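Local coordinates for disulfide oxidoreductase (Xylella fastidiosa, PDB 2REM), which probably catalyses disulfide-bond formation in periplasmic proteins as a DsbA-type member of the thioredoxin family, at residues P64-F67 with W71-F74; A80-G85 with E138-A143; G163-T168 with S184-A189. All coordinates share one frame; numbering follows the deposited sequence.

Contact 1: P64-F67 with W71-F74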
loop_
_atom_site.group_PDB
_atom_site.type_symbol
_atom_site.label_atom_id
_atom_site.label_comp_id
_atom_site.label_asym_id
_atom_site.label_seq_id
_atom_site.Cartn_x
_atom_site.Cartn_y
_atom_site.Cartn_z
ATOM N N PRO A 64 -1.976 -3.495 -0.154
ATOM C CA PRO A 64 -1.211 -4.253 -1.114
ATOM C C PRO A 64 -2.034 -4.453 -2.384
ATOM O O PRO A 64 -3.275 -4.561 -2.321
ATOM C CB PRO A 64 -0.937 -5.573 -0.380
ATOM C CG PRO A 64 -2.054 -5.736 0.565
ATOM C CD PRO A 64 -2.497 -4.319 0.956
ATOM N N ALA A 65 -1.345 -4.442 -3.520
ATOM C CA ALA A 65 -1.917 -4.706 -4.816
ATOM C C ALA A 65 -2.210 -6.196 -4.994
ATOM O O ALA A 65 -1.290 -7.053 -5.025
ATOM C CB ALA A 65 -0.978 -4.188 -5.946
ATOM N N VAL A 66 -3.500 -6.479 -5.128
ATOM C CA VAL A 66 -3.979 -7.821 -5.397
ATOM C C VAL A 66 -4.272 -7.857 -6.874
ATOM O O VAL A 66 -5.415 -7.630 -7.313
ATOM C CB VAL A 66 -5.200 -8.192 -4.534
ATOM C CG1 VAL A 66 -5.686 -9.581 -4.895
ATOM C CG2 VAL A 66 -4.799 -8.143 -3.044
ATOM N N PHE A 67 -3.211 -8.094 -7.645
ATOM C CA PHE A 67 -3.273 -7.925 -9.091
ATOM C C PHE A 67 -3.226 -9.294 -9.776
ATOM O O PHE A 67 -3.193 -9.378 -10.998
ATOM C CB PHE A 67 -2.098 -7.056 -9.577
ATOM C CG PHE A 67 -2.242 -5.569 -9.305
ATOM C CD1 PHE A 67 -3.433 -5.012 -8.834
ATOM C CD2 PHE A 67 -1.176 -4.721 -9.579
ATOM C CE1 PHE A 67 -3.540 -3.641 -8.621
ATOM C CE2 PHE A 67 -1.270 -3.362 -9.381
ATOM C CZ PHE A 67 -2.463 -2.812 -8.885
ATOM N N TRP A 71 1.728 -11.148 -7.609
ATOM C CA TRP A 71 1.385 -10.098 -6.661
ATOM C C TRP A 71 0.694 -10.671 -5.432
ATOM O O TRP A 71 0.875 -10.171 -4.331
ATOM C CB TRP A 71 0.436 -9.096 -7.325
ATOM C CG TRP A 71 1.021 -8.401 -8.527
ATOM C CD1 TRP A 71 1.116 -8.875 -9.813
ATOM C CD2 TRP A 71 1.605 -7.101 -8.532
ATOM N NE1 TRP A 71 1.695 -7.915 -10.630
ATOM C CE2 TRP A 71 2.011 -6.822 -9.858
ATOM C CE3 TRP A 71 1.794 -6.122 -7.544
ATOM C CZ2 TRP A 71 2.606 -5.611 -10.214
ATOM C CZ3 TRP A 71 2.374 -4.926 -7.903
ATOM C CH2 TRP A 71 2.779 -4.681 -9.222
ATOM N N ASP A 72 -0.123 -11.704 -5.636
ATOM C CA ASP A 72 -1.081 -12.110 -4.598
ATOM C C ASP A 72 -0.441 -12.714 -3.356
ATOM O O ASP A 72 -0.803 -12.313 -2.260
ATOM C CB ASP A 72 -2.181 -13.013 -5.164
ATOM C CG ASP A 72 -3.149 -12.260 -6.037
ATOM O OD1 ASP A 72 -2.960 -11.050 -6.269
ATOM O OD2 ASP A 72 -4.121 -12.885 -6.488
ATOM N N PRO A 73 0.514 -13.664 -3.511
ATOM C CA PRO A 73 1.230 -14.143 -2.336
ATOM C C PRO A 73 1.853 -13.018 -1.524
ATOM O O PRO A 73 1.829 -13.050 -0.279
ATOM C CB PRO A 73 2.328 -15.043 -2.930
ATOM C CG PRO A 73 1.759 -15.547 -4.180
ATOM C CD PRO A 73 0.943 -14.390 -4.733
ATOM N N PHE A 74 2.385 -12.005 -2.215
ATOM C CA PHE A 74 3.013 -10.906 -1.500
ATOM C C PHE A 74 2.027 -9.946 -0.884
ATOM O O PHE A 74 2.325 -9.304 0.134
ATOM C CB PHE A 74 4.017 -10.193 -2.397
ATOM C CG PHE A 74 5.230 -10.988 -2.605
ATOM C CD1 PHE A 74 6.195 -11.047 -1.601
ATOM C CD2 PHE A 74 5.396 -11.753 -3.760
ATOM C CE1 PHE A 74 7.352 -11.819 -1.755
ATOM C CE2 PHE A 74 6.551 -12.527 -3.919
ATOM C CZ PHE A 74 7.527 -12.550 -2.887
HETATM O O HOH W 1 1.095 -7.524 -4.105
#
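Phe67 turns one edge of its ring toward the face of the Trp71 indole, and the two rings form a T-shaped pair with their planes 58° apart and the phenyl and six-membered ring centroids separated by 4.9 Å. The edge atom CD2 of Phe67 stands over the centre of the indole. Behind it, Phe67 CB covers the neighbouring part of the same face as a CH-pi donor, 3.7 Å from the centroid of the Trp71 five-membered ring and only 15° off its normal. Ala65 fills the angle between the two rings: its CB lies over the centre of the Phe67 ring, on the side where Trp71 lies, and meets Trp71 CE3 at 3.7 Å. The Phe67-Trp71 pair closes the loop that leads from strand 58-64 of the thioredoxin-fold sheet into helix 71-83, and Trp71 also touches the cysteine pair of the probable CxxC motif. Farther along, CG of Asp72 stands beside its own backbone N (chi1 -72°), and the carboxylate passes across CG1 of Val66, which approaches OD1 to 3.4 Å; the same OD1 accepts a hydrogen bond from Gly68 N within the loop. Water 1 links the backbones, donating to Ala65 O at 2.6 Å and to Trp71 O at 2.7 Å.

Contact 2: A80-G85 with E138-A143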
loop_
_atom_site.group_PDB
_atom_site.type_symbol
_atom_site.label_atom_id
_atom_site.label_comp_id
_atom_site.label_asym_id
_atom_site.label_seq_id
_atom_site.Cartn_x
_atom_site.Cartn_y
_atom_site.Cartn_z
ATOM N N ALA A 80 -0.645 -10.655 6.320
ATOM C CA ALA A 80 -0.304 -11.533 7.446
ATOM C C ALA A 80 0.691 -10.814 8.374
ATOM O O ALA A 80 0.528 -10.811 9.579
ATOM C CB ALA A 80 0.287 -12.857 6.948
ATOM N N ALA A 81 1.703 -10.180 7.785
ATOM C CA ALA A 81 2.691 -9.422 8.569
ATOM C C ALA A 81 2.004 -8.347 9.380
ATOM O O ALA A 81 2.326 -8.125 10.540
ATOM C CB ALA A 81 3.707 -8.786 7.651
ATOM N N ASP A 82 1.060 -7.666 8.748
ATOM C CA ASP A 82 0.343 -6.588 9.417
ATOM C C ASP A 82 -0.524 -7.092 10.547
ATOM O O ASP A 82 -0.508 -6.529 11.633
ATOM C CB ASP A 82 -0.489 -5.753 8.434
ATOM C CG ASP A 82 -0.897 -4.418 9.023
ATOM O OD1 ASP A 82 -0.123 -3.850 9.819
ATOM O OD2 ASP A 82 -1.972 -3.925 8.699
ATOM N N VAL A 83 -1.282 -8.147 10.284
ATOM C CA VAL A 83 -2.050 -8.824 11.328
ATOM C C VAL A 83 -1.150 -9.206 12.488
ATOM O O VAL A 83 -1.539 -9.083 13.639
ATOM C CB VAL A 83 -2.774 -10.093 10.779
ATOM C CG1 VAL A 83 -3.223 -11.027 11.926
ATOM C CG2 VAL A 83 -3.970 -9.696 9.879
ATOM N N LEU A 84 0.062 -9.635 12.171
ATOM C CA LEU A 84 1.006 -10.117 13.180
ATOM C C LEU A 84 1.822 -8.981 13.826
ATOM O O LEU A 84 2.564 -9.210 14.748
ATOM C CB LEU A 84 1.921 -11.195 12.566
ATOM C CG LEU A 84 1.201 -12.492 12.159
ATOM C CD1 LEU A 84 2.025 -13.417 11.288
ATOM C CD2 LEU A 84 0.628 -13.221 13.377
ATOM N N GLY A 85 1.632 -7.756 13.344
ATOM C CA GLY A 85 2.281 -6.579 13.906
ATOM C C GLY A 85 3.748 -6.449 13.533
ATOM O O GLY A 85 4.520 -5.817 14.248
ATOM N N GLU A 138 -7.568 -13.327 4.752
ATOM C CA GLU A 138 -8.404 -13.496 3.569
ATOM C C GLU A 138 -9.393 -12.327 3.483
ATOM O O GLU A 138 -9.589 -11.744 2.406
ATOM C CB GLU A 138 -9.135 -14.836 3.624
ATOM C CG GLU A 138 -10.200 -15.027 2.567
ATOM C CD GLU A 138 -9.653 -15.172 1.135
ATOM O OE1 GLU A 138 -8.428 -15.373 0.971
ATOM O OE2 GLU A 138 -10.475 -15.102 0.174
ATOM N N LYS A 139 -9.987 -11.974 4.625
ATOM C CA LYS A 139 -10.832 -10.773 4.694
ATOM C C LYS A 139 -10.134 -9.500 4.195
ATOM O O LYS A 139 -10.662 -8.787 3.331
ATOM C CB LYS A 139 -11.391 -10.581 6.102
ATOM C CG LYS A 139 -12.264 -9.367 6.234
ATOM C CD LYS A 139 -12.701 -9.191 7.661
ATOM C CE LYS A 139 -13.466 -7.884 7.801
ATOM N NZ LYS A 139 -14.108 -7.877 9.123
ATOM N N ARG A 140 -8.949 -9.219 4.739
ATOM C CA ARG A 140 -8.153 -8.063 4.337
ATOM C C ARG A 140 -7.723 -8.158 2.871
ATOM O O ARG A 140 -7.681 -7.149 2.147
ATOM C CB ARG A 140 -6.896 -7.964 5.220
ATOM C CG ARG A 140 -7.270 -7.739 6.663
ATOM C CD ARG A 140 -6.064 -7.514 7.500
ATOM N NE ARG A 140 -6.469 -7.327 8.875
ATOM C CZ ARG A 140 -5.784 -6.652 9.783
ATOM N NH1 ARG A 140 -4.643 -6.075 9.466
ATOM N NH2 ARG A 140 -6.269 -6.561 11.012
ATOM N N PHE A 141 -7.402 -9.379 2.445
ATOM C CA PHE A 141 -7.033 -9.628 1.050
ATOM C C PHE A 141 -8.201 -9.311 0.107
ATOM O O PHE A 141 -8.036 -8.622 -0.913
ATOM C CB PHE A 141 -6.576 -11.092 0.907
ATOM C CG PHE A 141 -6.185 -11.486 -0.486
ATOM C CD1 PHE A 141 -4.847 -11.491 -0.868
ATOM C CD2 PHE A 141 -7.161 -11.895 -1.406
ATOM C CE1 PHE A 141 -4.491 -11.883 -2.169
ATOM C CE2 PHE A 141 -6.816 -12.321 -2.690
ATOM C CZ PHE A 141 -5.481 -12.308 -3.075
ATOM N N GLN A 142 -9.390 -9.776 0.453
ATOM C CA GLN A 142 -10.569 -9.425 -0.323
ATOM C C GLN A 142 -10.863 -7.920 -0.283
ATOM O O GLN A 142 -11.251 -7.337 -1.287
ATOM C CB GLN A 142 -11.774 -10.241 0.115
ATOM C CG GLN A 142 -11.650 -11.726 -0.219
ATOM C CD GLN A 142 -11.345 -11.970 -1.682
ATOM O OE1 GLN A 142 -11.732 -11.176 -2.557
ATOM N NE2 GLN A 142 -10.639 -13.064 -1.966
ATOM N N ALA A 143 -10.656 -7.290 0.869
ATOM C CA ALA A 143 -10.905 -5.852 0.971
ATOM C C ALA A 143 -9.914 -5.106 0.070
ATOM O O ALA A 143 -10.295 -4.166 -0.624
ATOM C CB ALA A 143 -10.761 -5.397 2.409
HETATM O O HOH W 2 -3.646 -4.956 7.071
#
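Arg140 reaches across to Val83 and Asp82 on a long, straight side chain, and its guanidinium is met in two different ways. Its first torsion sets CG beside the backbone N (chi1 -63°); from CG to NE the chain is fully extended, which carries the charged group well clear of its own helix. There CG2 of Val83 sits over the centre of one guanidinium face, 3.5 Å from Arg140 CZ, and also lies against CD and NE. The valine can present this methyl because CG1 takes the place anti to the backbone N (chi1 163°), while CG2 stands anti to the carbonyl carbon.

The edge of the same group is polar. OD2 of Asp82 lies near the guanidinium plane, but the carboxylate is turned 68° against it, and the salt bridge from OD2 to Arg140 NH1 is long at 3.5 Å. Water 2 bridges the same two atoms: it donates to Asp82 OD2 at 2.6 Å and accepts from Arg140 NH1 at 2.8 Å. On its own helix Arg140 has a second acidic partner, Glu136, which binds NE and probably helps fix the rotation of the guanidinium.

Helix 71-83 ends just beyond this point in a Schellman motif, where Gly85 takes a positive phi and its N bonds back to Asp82 O at 3.0 Å. The contact ties the last turn of helix 71-83 to helix 135-151 at the surface; Val83 additionally packs on Val137 of helix 135-151 and on Thr131 of helix 125-132.

Contact 3: G163-T168 with S184-A189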
loop_
_atom_site.group_PDB
_atom_site.type_symbol
_atom_site.label_atom_id
_atom_site.label_comp_id
_atom_site.label_asym_id
_atom_site.label_seq_id
_atom_site.Cartn_x
_atom_site.Cartn_y
_atom_site.Cartn_z
ATOM N N GLY A 163 -10.144 7.773 -1.302
ATOM C CA GLY A 163 -10.798 6.818 -2.208
ATOM C C GLY A 163 -11.365 7.491 -3.450
ATOM O O GLY A 163 -12.089 6.876 -4.226
ATOM N N ARG A 164 -11.041 8.761 -3.619
ATOM C CA ARG A 164 -11.701 9.572 -4.624
ATOM C C ARG A 164 -10.732 10.071 -5.684
ATOM O O ARG A 164 -11.113 10.235 -6.829
ATOM C CB ARG A 164 -12.384 10.757 -3.950
ATOM C CG ARG A 164 -13.220 11.588 -4.844
ATOM C CD ARG A 164 -14.099 12.475 -3.990
ATOM N NE ARG A 164 -14.901 13.364 -4.810
ATOM C CZ ARG A 164 -15.492 14.450 -4.343
ATOM N NH1 ARG A 164 -15.361 14.772 -3.062
ATOM N NH2 ARG A 164 -16.212 15.207 -5.154
ATOM N N TYR A 165 -9.495 10.351 -5.297
ATOM C CA TYR A 165 -8.546 10.915 -6.245
ATOM C C TYR A 165 -7.342 10.035 -6.341
ATOM O O TYR A 165 -6.664 9.795 -5.345
ATOM C CB TYR A 165 -8.147 12.329 -5.856
ATOM C CG TYR A 165 -9.341 13.216 -5.703
ATOM C CD1 TYR A 165 -9.779 13.606 -4.442
ATOM C CD2 TYR A 165 -10.054 13.629 -6.815
ATOM C CE1 TYR A 165 -10.899 14.406 -4.300
ATOM C CE2 TYR A 165 -11.174 14.426 -6.688
ATOM C CZ TYR A 165 -11.576 14.811 -5.423
ATOM O OH TYR A 165 -12.674 15.597 -5.285
ATOM N N MET A 166 -7.075 9.566 -7.547
ATOM C CA MET A 166 -5.960 8.683 -7.767
ATOM C C MET A 166 -4.895 9.475 -8.494
ATOM O O MET A 166 -5.114 9.979 -9.609
ATOM C CB MET A 166 -6.405 7.455 -8.565
ATOM C CG MET A 166 -5.261 6.527 -8.937
ATOM S SD MET A 166 -5.871 5.007 -9.722
ATOM C CE MET A 166 -6.814 5.561 -11.138
ATOM N N VAL A 167 -3.748 9.580 -7.844
ATOM C CA VAL A 167 -2.632 10.357 -8.381
ATOM C C VAL A 167 -2.084 9.646 -9.614
ATOM O O VAL A 167 -1.977 8.415 -9.643
ATOM C CB VAL A 167 -1.532 10.549 -7.319
ATOM C CG1 VAL A 167 -0.349 11.328 -7.882
ATOM C CG2 VAL A 167 -2.103 11.301 -6.101
ATOM N N THR A 168 -1.736 10.429 -10.633
ATOM C CA THR A 168 -1.103 9.897 -11.824
ATOM C C THR A 168 0.119 10.773 -12.061
ATOM O O THR A 168 0.153 11.615 -12.969
ATOM C CB THR A 168 -2.074 9.920 -13.013
ATOM O OG1 THR A 168 -2.458 11.270 -13.271
ATOM C CG2 THR A 168 -3.331 9.099 -12.703
ATOM N N SER A 184 -4.319 18.844 0.809
ATOM C CA SER A 184 -4.661 20.205 1.224
ATOM C C SER A 184 -6.041 20.623 0.757
ATOM O O SER A 184 -6.766 21.353 1.464
ATOM C CB SER A 184 -3.626 21.183 0.704
ATOM O OG SER A 184 -2.412 20.939 1.379
ATOM N N ARG A 185 -6.390 20.184 -0.444
ATOM C CA ARG A 185 -7.679 20.530 -1.018
ATOM C C ARG A 185 -8.822 19.857 -0.240
ATOM O O ARG A 185 -9.830 20.484 0.015
ATOM C CB ARG A 185 -7.734 20.175 -2.499
ATOM C CG ARG A 185 -8.942 20.777 -3.193
ATOM C CD ARG A 185 -8.992 20.439 -4.637
ATOM N NE ARG A 185 -9.059 19.003 -4.878
ATOM C CZ ARG A 185 -9.301 18.488 -6.078
ATOM N NH1 ARG A 185 -9.520 19.309 -7.105
ATOM N NH2 ARG A 185 -9.342 17.174 -6.253
ATOM N N GLU A 186 -8.638 18.595 0.141
ATOM C CA GLU A 186 -9.575 17.903 1.034
ATOM C C GLU A 186 -9.687 18.607 2.372
ATOM O O GLU A 186 -10.795 18.784 2.909
ATOM C CB GLU A 186 -9.147 16.456 1.269
ATOM C CG GLU A 186 -9.238 15.601 0.014
ATOM C CD GLU A 186 -10.629 15.691 -0.626
ATOM O OE1 GLU A 186 -10.788 16.399 -1.645
ATOM O OE2 GLU A 186 -11.560 15.058 -0.099
ATOM N N ARG A 187 -8.541 19.021 2.899
ATOM C CA ARG A 187 -8.523 19.720 4.169
ATOM C C ARG A 187 -9.317 21.036 4.069
ATOM O O ARG A 187 -10.150 21.346 4.929
ATOM C CB ARG A 187 -7.083 19.955 4.587
ATOM C CG ARG A 187 -6.938 20.541 5.968
ATOM C CD ARG A 187 -5.489 20.610 6.360
ATOM N NE ARG A 187 -4.912 19.295 6.613
ATOM C CZ ARG A 187 -3.844 18.809 5.987
ATOM N NH1 ARG A 187 -3.228 19.531 5.052
ATOM N NH2 ARG A 187 -3.381 17.613 6.306
ATOM N N ALA A 188 -9.090 21.789 2.995
ATOM C CA ALA A 188 -9.794 23.044 2.797
ATOM C C ALA A 188 -11.289 22.806 2.624
ATOM O O ALA A 188 -12.110 23.538 3.179
ATOM C CB ALA A 188 -9.231 23.761 1.606
ATOM N N ALA A 189 -11.628 21.785 1.840
ATOM C CA ALA A 189 -13.013 21.402 1.600
ATOM C C ALA A 189 -13.761 21.092 2.903
ATOM O O ALA A 189 -14.964 21.324 2.991
ATOM C CB ALA A 189 -13.067 20.207 0.679
HETATM O O HOH W 3 -13.740 14.395 -1.233
HETATM O O HOH W 4 -12.946 17.083 -2.979
#
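Tyr165, at the start of strand 165-167, offers a ring face to Arg185 of helix 172-190 in a cation-pi contact that joins the thioredoxin-fold sheet to the C-terminal helix. The tyrosine belongs to a classic beta bulge, in which Arg164 and Tyr165 together face Val161 of the neighbouring strand.

The close part is the ring and what covers it. Arg185 starts with CG anti to its N and runs straight until a bend at chi3 (60°) brings NH2 down over the ring, 3.3 Å from Tyr165 CE2 and toward the rim. Its CZ lies 4.7 Å from the ring centroid and 21° off the normal, with the guanidinium inclined to the ring at 55°. CG of Arg164 covers the opposite face, so the aromatic is held between two arginine side chains. Glu186 is bent at chi2, which brings OE1 just as close, obliquely to Tyr165 CE1 at 3.3 Å. NH1 of Arg185 is engaged elsewhere, by the hydroxyl of Tyr11.

The looser side is bridged by water. Arg164 NH1 and Glu186 OE2, though oppositely charged, are 4.8 Å apart, and water 3 spans the gap between them; each group has a further partner, Arg164 NE in a salt bridge to Glu13 and OE2 in a hydrogen bond from Asn162. Water 4 links the phenol to the same carboxylate, lying 2.8 Å from Tyr165 OH and donating to Glu186 OE1.

Contacts 1 and 2 form a continuous region, whereas contact 3 stands apart. Both of the first two use helix 71-83, contact 1 at its beginning and contact 2 at its end, and their centres are about 12 Å apart. Phe141 of helix 135-151 bridges them: its CZ comes within 3.3 Å of Val66 CG1, and its CE1 packs on the backbone of Asp72. Contact 3 lies on the opposite side of the chain's centre, its own centre about 25 Å from that of contact 1 and 26 Å from that of contact 2. Of the three, contact 1 is tied to the probable redox site, through Trp71 beside Cys37 and Cys40, which form no disulfide here.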